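Local coordinates for D-isomer specific 2-hydroxyacid dehydrogenase NAD-binding (Xanthobacter autotrophicus, PDB 4XA8), which probably binds a nicotinamide dinucleotide and acts as an oxidoreductase on D-2-hydroxyacids, at residues A[52-57]-A[299-304]; A[115-120]-A[124-129]. All coordinates share one frame; numbering follows the deposited sequence.

Contact 1 (A[52-57]-A[299-304]); sequences VRYALV and ENIRRI
Tyr54, on strand 52-57, lays one face of its ring over the side chain of Ile301, on helix 290-306, and turns an edge to Ile304 one turn further along that helix. The two side chains of the main pair cross at about a right angle, and three carbons of Ile301 (CG1, CG2 and CD1) lie against the aromatic surface. CG1 of Ile301 stands 4.0 Å from the centroid of the Tyr54 ring and 11° off its normal, a CH-pi contact over the middle of the face. Ile301 CD1 leans toward Tyr54 CD2, and Ile301 CG2 covers the phenolic end, 3.6 Å from Tyr54 CZ. This spread follows from the torsion of Ile301: with CG1 beside the backbone N (chi1 -74°), CG2 lies anti to that nitrogen, and both branches reach the ring. A beta-branched aliphatic side chain suits the place because it offers several C-H groups to one flat partner. Ile304 adds only its CG2 methyl, near the ring plane and 3.8 Å from Tyr54 CE1, while the end of its side chain leads away. The opposite face of the tyrosine is covered by Arg53 CB, 3.8 Å above the ring plane; a tyrosine suits this place because its ring offers a broad flat face to each aliphatic neighbour. A serine in place of Tyr54 would probably open a gap beneath Ile301 and leave the CG2 methyl of Ile304 without its aromatic neighbour. Arg53 also forms a salt bridge with Glu305, a second tie between strand and helix. Strand 52-57 runs in the middle of a five-stranded parallel sheet, hydrogen-bonded to strands 9-13 and 73-76, and the C-terminal helix 290-306 packs against this sheet, with Tyr54 also touching Leu73 and Ile301 touching Ala6.

Contact 2 (A[115-120]-A[124-129]); sequences VLRHAR and TFERAQ
Arg117 and Glu126 form a salt bridge across the tight turn between two consecutive helices, 103-119 and 122-130, within the family's NAD-binding region. Arg117 NH2 gives the straightest of its bonds to Glu126 OE1, at 3.3 Å and 153°. The acceptor lies in the guanidinium plane and is approached on its syn side, although the two flat groups are turned 45° apart. From Arg117, Glu126 OE2 receives two weak bonds, one from NE and one from NH2. Such long, partly bent bonds describe a loose ion pair, and a long arginine paired with a glutamate suits the distance between the helices. Arg117 gets there because CG is anti to the backbone N (chi1 170°) and the chain stays extended as far as NE. Ile122 and Pro123, at the start of the second helix, pack on Arg117, as does Phe113 of the second subunit. Arg120, just past the end of the first helix, sends its guanidinium to Leu284 O of the second subunit, while its own carbonyl oxygen faces the Phe125 ring edge, 3.3 Å from CE2. A phenylalanine suits this spot because its slightly positive edge C-H groups can face a carbonyl oxygen. Phe125 in turn packs on Pro282 of that subunit and meets the ring of His135. A water accepts from Arg117 NE at 3.3 Å and donates to Glu126 OE2 at 2.8 Å.

In the fold
The two contacts belong to separate parts of the chain: their centres are 45 Å apart, their nearest atoms about 28 Å, and they lie on opposite sides of the chain's centre. Contact 1 brings the C-terminal helix back to the five-stranded sheet near the N-terminus, and contact 2 lies within the long run of chain between the two segments of contact 1. This agrees with the two-domain build of D-2-hydroxyacid dehydrogenases. Contact 1 is away from the NADPH sites. In contact 2 the side chain of Arg117 is about 11 Å from those of Asp259 and Val233, residues seen to bind NADPH in this protein, though no cofactor is bound to this chain here. Contact 2 also meets the second subunit, whereas contact 1 touches no other chain.

Contact 1 (A[52-57]-A[299-304])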
loop_
_atom_site.group_PDB
_atom_site.type_symbol
_atom_site.label_atom_id
_atom_site.label_comp_id
_atom_site.label_asym_id
_atom_site.label_seq_id
_atom_site.Cartn_x
_atom_site.Cartn_y
_atom_site.Cartn_z
ATOM N N VAL A 52 32.310 -1.188 -29.562
ATOM C CA VAL A 52 31.595 -1.132 -28.287
ATOM C C VAL A 52 32.567 -0.876 -27.159
ATOM O O VAL A 52 33.511 -1.640 -26.945
ATOM C CB VAL A 52 30.867 -2.460 -28.003
ATOM C CG1 VAL A 52 30.278 -2.458 -26.611
ATOM C CG2 VAL A 52 29.772 -2.672 -29.031
ATOM N N ARG A 53 32.340 0.199 -26.428
ATOM C CA ARG A 53 33.279 0.595 -25.388
ATOM C C ARG A 53 32.652 0.707 -24.002
ATOM O O ARG A 53 33.357 0.759 -22.995
ATOM C CB ARG A 53 33.949 1.898 -25.798
ATOM C CG ARG A 53 34.806 1.729 -27.041
ATOM C CD ARG A 53 35.260 3.066 -27.569
ATOM N NE ARG A 53 36.425 3.575 -26.852
ATOM C CZ ARG A 53 37.028 4.733 -27.119
ATOM N NH1 ARG A 53 36.578 5.528 -28.086
ATOM N NH2 ARG A 53 38.081 5.107 -26.402
ATOM N N TYR A 54 31.332 0.696 -23.951
ATOM C CA TYR A 54 30.616 0.783 -22.687
ATOM C C TYR A 54 29.539 -0.294 -22.675
ATOM O O TYR A 54 28.947 -0.581 -23.720
ATOM C CB TYR A 54 30.034 2.194 -22.530
ATOM C CG TYR A 54 30.852 3.273 -23.235
ATOM C CD1 TYR A 54 32.074 3.718 -22.718
ATOM C CD2 TYR A 54 30.426 3.810 -24.447
ATOM C CE1 TYR A 54 32.819 4.688 -23.368
ATOM C CE2 TYR A 54 31.171 4.770 -25.117
ATOM C CZ TYR A 54 32.364 5.199 -24.574
ATOM O OH TYR A 54 33.091 6.141 -25.249
ATOM N N ALA A 55 29.331 -0.911 -21.510
ATOM C CA ALA A 55 28.271 -1.904 -21.304
ATOM C C ALA A 55 27.402 -1.550 -20.094
ATOM O O ALA A 55 27.909 -1.376 -18.986
ATOM C CB ALA A 55 28.892 -3.294 -21.143
ATOM N N LEU A 56 26.098 -1.421 -20.338
ATOM C CA LEU A 56 25.101 -1.206 -19.300
ATOM C C LEU A 56 24.295 -2.483 -19.188
ATOM O O LEU A 56 23.592 -2.854 -20.121
ATOM C CB LEU A 56 24.202 -0.027 -19.692
ATOM C CG LEU A 56 22.994 0.277 -18.800
ATOM C CD1 LEU A 56 23.501 0.660 -17.433
ATOM C CD2 LEU A 56 22.182 1.399 -19.444
ATOM N N VAL A 57 24.425 -3.183 -18.070
ATOM C CA VAL A 57 23.949 -4.558 -18.002
ATOM C C VAL A 57 23.299 -4.967 -16.684
ATOM O O VAL A 57 23.613 -4.422 -15.604
ATOM C CB VAL A 57 25.101 -5.570 -18.247
ATOM C CG1 VAL A 57 25.783 -5.361 -19.579
ATOM C CG2 VAL A 57 26.112 -5.494 -17.118
ATOM N N GLU A 299 27.932 11.134 -18.322
ATOM C CA GLU A 299 29.091 11.785 -17.668
ATOM C C GLU A 299 30.274 10.821 -17.403
ATOM O O GLU A 299 31.423 11.227 -17.441
ATOM C CB GLU A 299 28.648 12.472 -16.378
ATOM C CG GLU A 299 29.737 13.024 -15.485
ATOM C CD GLU A 299 30.569 14.140 -16.114
ATOM O OE1 GLU A 299 30.172 14.715 -17.161
ATOM O OE2 GLU A 299 31.633 14.432 -15.534
ATOM N N ASN A 300 29.990 9.567 -17.109
ATOM C CA ASN A 300 31.054 8.594 -16.901
ATOM C C ASN A 300 31.689 8.165 -18.216
ATOM O O ASN A 300 32.890 7.864 -18.281
ATOM C CB ASN A 300 30.557 7.390 -16.084
ATOM C CG ASN A 300 30.705 7.595 -14.583
ATOM O OD1 ASN A 300 31.452 8.484 -14.115
ATOM N ND2 ASN A 300 30.011 6.755 -13.807
ATOM N N ILE A 301 30.898 8.166 -19.278
ATOM C CA ILE A 301 31.427 7.927 -20.605
ATOM C C ILE A 301 32.459 9.005 -20.915
ATOM O O ILE A 301 33.627 8.719 -21.315
ATOM C CB ILE A 301 30.289 7.890 -21.643
ATOM C CG1 ILE A 301 29.535 6.559 -21.457
ATOM C CG2 ILE A 301 30.852 8.086 -23.068
ATOM C CD1 ILE A 301 28.332 6.358 -22.351
ATOM N N ARG A 302 32.075 10.259 -20.720
ATOM C CA ARG A 302 33.036 11.326 -20.988
ATOM C C ARG A 302 34.255 11.267 -20.053
ATOM O O ARG A 302 35.379 11.465 -20.511
ATOM C CB ARG A 302 32.376 12.707 -21.033
ATOM C CG ARG A 302 31.899 13.272 -19.712
ATOM C CD ARG A 302 32.097 14.785 -19.710
ATOM N NE ARG A 302 33.512 15.128 -19.753
ATOM C CZ ARG A 302 34.315 15.227 -18.696
ATOM N NH1 ARG A 302 33.869 15.000 -17.460
ATOM N NH2 ARG A 302 35.587 15.541 -18.885
ATOM N N ARG A 303 34.067 10.951 -18.774
ATOM C CA ARG A 303 35.226 10.835 -17.875
ATOM C C ARG A 303 36.201 9.741 -18.311
ATOM O O ARG A 303 37.410 9.964 -18.341
ATOM C CB ARG A 303 34.807 10.613 -16.431
ATOM C CG ARG A 303 34.235 11.864 -15.788
ATOM C CD ARG A 303 33.366 11.558 -14.586
ATOM N NE ARG A 303 32.995 12.770 -13.841
ATOM C CZ ARG A 303 33.569 13.176 -12.713
ATOM N NH1 ARG A 303 33.147 14.282 -12.129
ATOM N NH2 ARG A 303 34.577 12.497 -12.160
ATOM N N ILE A 304 35.672 8.566 -18.650
ATOM C CA ILE A 304 36.510 7.451 -19.075
ATOM C C ILE A 304 37.256 7.861 -20.359
ATOM O O ILE A 304 38.443 7.578 -20.507
ATOM C CB ILE A 304 35.696 6.117 -19.210
ATOM C CG1 ILE A 304 36.610 4.902 -19.112
ATOM C CG2 ILE A 304 34.943 6.029 -20.517
ATOM C CD1 ILE A 304 37.009 4.549 -17.697
#

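Contact 2 (A[115-120]-A[124-129])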
loop_
_atom_site.group_PDB
_atom_site.type_symbol
_atom_site.label_atom_id
_atom_site.label_comp_id
_atom_site.label_asym_id
_atom_site.label_seq_id
_atom_site.Cartn_x
_atom_site.Cartn_y
_atom_site.Cartn_z
ATOM N N VAL A 115 3.716 -3.909 3.467
ATOM C CA VAL A 115 3.387 -4.100 4.884
ATOM C C VAL A 115 1.915 -3.753 5.108
ATOM O O VAL A 115 1.203 -4.547 5.774
ATOM C CB VAL A 115 4.277 -3.293 5.798
ATOM C CG1 VAL A 115 3.773 -3.316 7.246
ATOM C CG2 VAL A 115 5.677 -3.837 5.706
ATOM N N LEU A 116 1.433 -2.636 4.536
ATOM C CA LEU A 116 0.016 -2.235 4.773
ATOM C C LEU A 116 -0.974 -3.234 4.117
ATOM O O LEU A 116 -2.037 -3.565 4.673
ATOM C CB LEU A 116 -0.272 -0.816 4.249
ATOM C CG LEU A 116 0.397 0.346 4.989
ATOM C CD1 LEU A 116 0.296 1.663 4.224
ATOM C CD2 LEU A 116 -0.275 0.423 6.323
ATOM N N ARG A 117 -0.573 -3.733 2.967
ATOM C CA ARG A 117 -1.399 -4.664 2.236
ATOM C C ARG A 117 -1.610 -5.936 3.133
ATOM O O ARG A 117 -2.729 -6.427 3.261
ATOM C CB ARG A 117 -0.764 -4.963 0.891
ATOM C CG ARG A 117 -1.329 -6.085 0.054
ATOM C CD ARG A 117 -0.669 -6.253 -1.335
ATOM N NE ARG A 117 -1.446 -7.297 -2.000
ATOM C CZ ARG A 117 -1.269 -8.590 -1.842
ATOM N NH1 ARG A 117 -0.286 -9.043 -1.090
ATOM N NH2 ARG A 117 -2.112 -9.454 -2.413
ATOM N N HIS A 118 -0.564 -6.449 3.762
ATOM C CA HIS A 118 -0.707 -7.591 4.679
ATOM C C HIS A 118 -1.365 -7.266 6.013
ATOM O O HIS A 118 -2.182 -8.040 6.508
ATOM C CB HIS A 118 0.655 -8.270 4.901
ATOM C CG HIS A 118 1.142 -8.991 3.687
ATOM N ND1 HIS A 118 0.490 -10.092 3.172
ATOM C CD2 HIS A 118 2.176 -8.742 2.853
ATOM C CE1 HIS A 118 1.123 -10.506 2.089
ATOM N NE2 HIS A 118 2.154 -9.711 1.889
ATOM N N ALA A 119 -1.000 -6.140 6.603
ATOM C CA ALA A 119 -1.526 -5.745 7.896
ATOM C C ALA A 119 -3.039 -5.501 7.805
ATOM O O ALA A 119 -3.717 -5.753 8.757
ATOM C CB ALA A 119 -0.829 -4.478 8.389
ATOM N N ARG A 120 -3.548 -4.969 6.682
ATOM C CA ARG A 120 -5.004 -4.772 6.545
ATOM C C ARG A 120 -5.722 -5.972 5.943
ATOM O O ARG A 120 -6.914 -5.901 5.719
ATOM C CB ARG A 120 -5.298 -3.496 5.767
ATOM C CG ARG A 120 -4.678 -2.229 6.362
ATOM C CD ARG A 120 -5.003 -2.023 7.819
ATOM N NE ARG A 120 -6.426 -2.164 8.059
ATOM C CZ ARG A 120 -7.343 -1.188 7.968
ATOM N NH1 ARG A 120 -7.014 0.082 7.673
ATOM N NH2 ARG A 120 -8.621 -1.503 8.214
ATOM N N THR A 124 -7.137 -11.288 1.607
ATOM C CA THR A 124 -8.410 -11.876 1.949
ATOM C C THR A 124 -9.585 -11.116 1.302
ATOM O O THR A 124 -10.517 -11.725 0.753
ATOM C CB THR A 124 -8.521 -11.929 3.454
ATOM O OG1 THR A 124 -7.492 -12.786 3.900
ATOM C CG2 THR A 124 -9.876 -12.424 3.908
ATOM N N PHE A 125 -9.548 -9.800 1.391
ATOM C CA PHE A 125 -10.537 -8.961 0.712
ATOM C C PHE A 125 -10.543 -9.082 -0.790
ATOM O O PHE A 125 -11.613 -9.045 -1.391
ATOM C CB PHE A 125 -10.431 -7.501 1.175
ATOM C CG PHE A 125 -10.717 -7.347 2.619
ATOM C CD1 PHE A 125 -12.011 -7.556 3.120
ATOM C CD2 PHE A 125 -9.729 -7.033 3.502
ATOM C CE1 PHE A 125 -12.267 -7.424 4.489
ATOM C CE2 PHE A 125 -9.958 -6.942 4.865
ATOM C CZ PHE A 125 -11.239 -7.122 5.360
ATOM N N GLU A 126 -9.373 -9.223 -1.420
ATOM C CA GLU A 126 -9.273 -9.368 -2.871
ATOM C C GLU A 126 -9.987 -10.662 -3.262
ATOM O O GLU A 126 -10.719 -10.680 -4.265
ATOM C CB GLU A 126 -7.781 -9.428 -3.384
ATOM C CG GLU A 126 -7.003 -8.133 -3.377
ATOM C CD GLU A 126 -5.459 -8.317 -3.506
ATOM O OE1 GLU A 126 -4.967 -9.348 -4.006
ATOM O OE2 GLU A 126 -4.712 -7.427 -3.061
ATOM N N ARG A 127 -9.774 -11.736 -2.480
ATOM C CA ARG A 127 -10.404 -13.039 -2.687
ATOM C C ARG A 127 -11.927 -12.920 -2.565
ATOM O O ARG A 127 -12.689 -13.452 -3.363
ATOM C CB ARG A 127 -9.839 -14.004 -1.620
ATOM C CG ARG A 127 -10.338 -15.428 -1.534
ATOM C CD ARG A 127 -9.369 -16.214 -0.613
ATOM N NE ARG A 127 -7.975 -15.775 -0.801
ATOM C CZ ARG A 127 -7.098 -15.505 0.169
ATOM N NH1 ARG A 127 -7.416 -15.648 1.455
ATOM N NH2 ARG A 127 -5.864 -15.129 -0.150
ATOM N N ALA A 128 -12.348 -12.244 -1.494
ATOM C CA ALA A 128 -13.775 -12.038 -1.207
ATOM C C ALA A 128 -14.525 -11.318 -2.373
ATOM O O ALA A 128 -15.651 -11.715 -2.780
ATOM C CB ALA A 128 -13.932 -11.266 0.088
ATOM N N GLN A 129 -13.880 -10.310 -2.950
ATOM C CA GLN A 129 -14.459 -9.586 -4.081
ATOM C C GLN A 129 -14.679 -10.510 -5.269
ATOM O O GLN A 129 -15.716 -10.439 -5.929
ATOM C CB GLN A 129 -13.573 -8.396 -4.469
ATOM C CG GLN A 129 -14.169 -7.650 -5.626
ATOM C CD GLN A 129 -13.307 -6.529 -6.161
ATOM O OE1 GLN A 129 -12.260 -6.184 -5.635
ATOM N NE2 GLN A 129 -13.706 -6.043 -7.294
HETATM O O HOH W 1 -3.238 -5.194 -3.748
#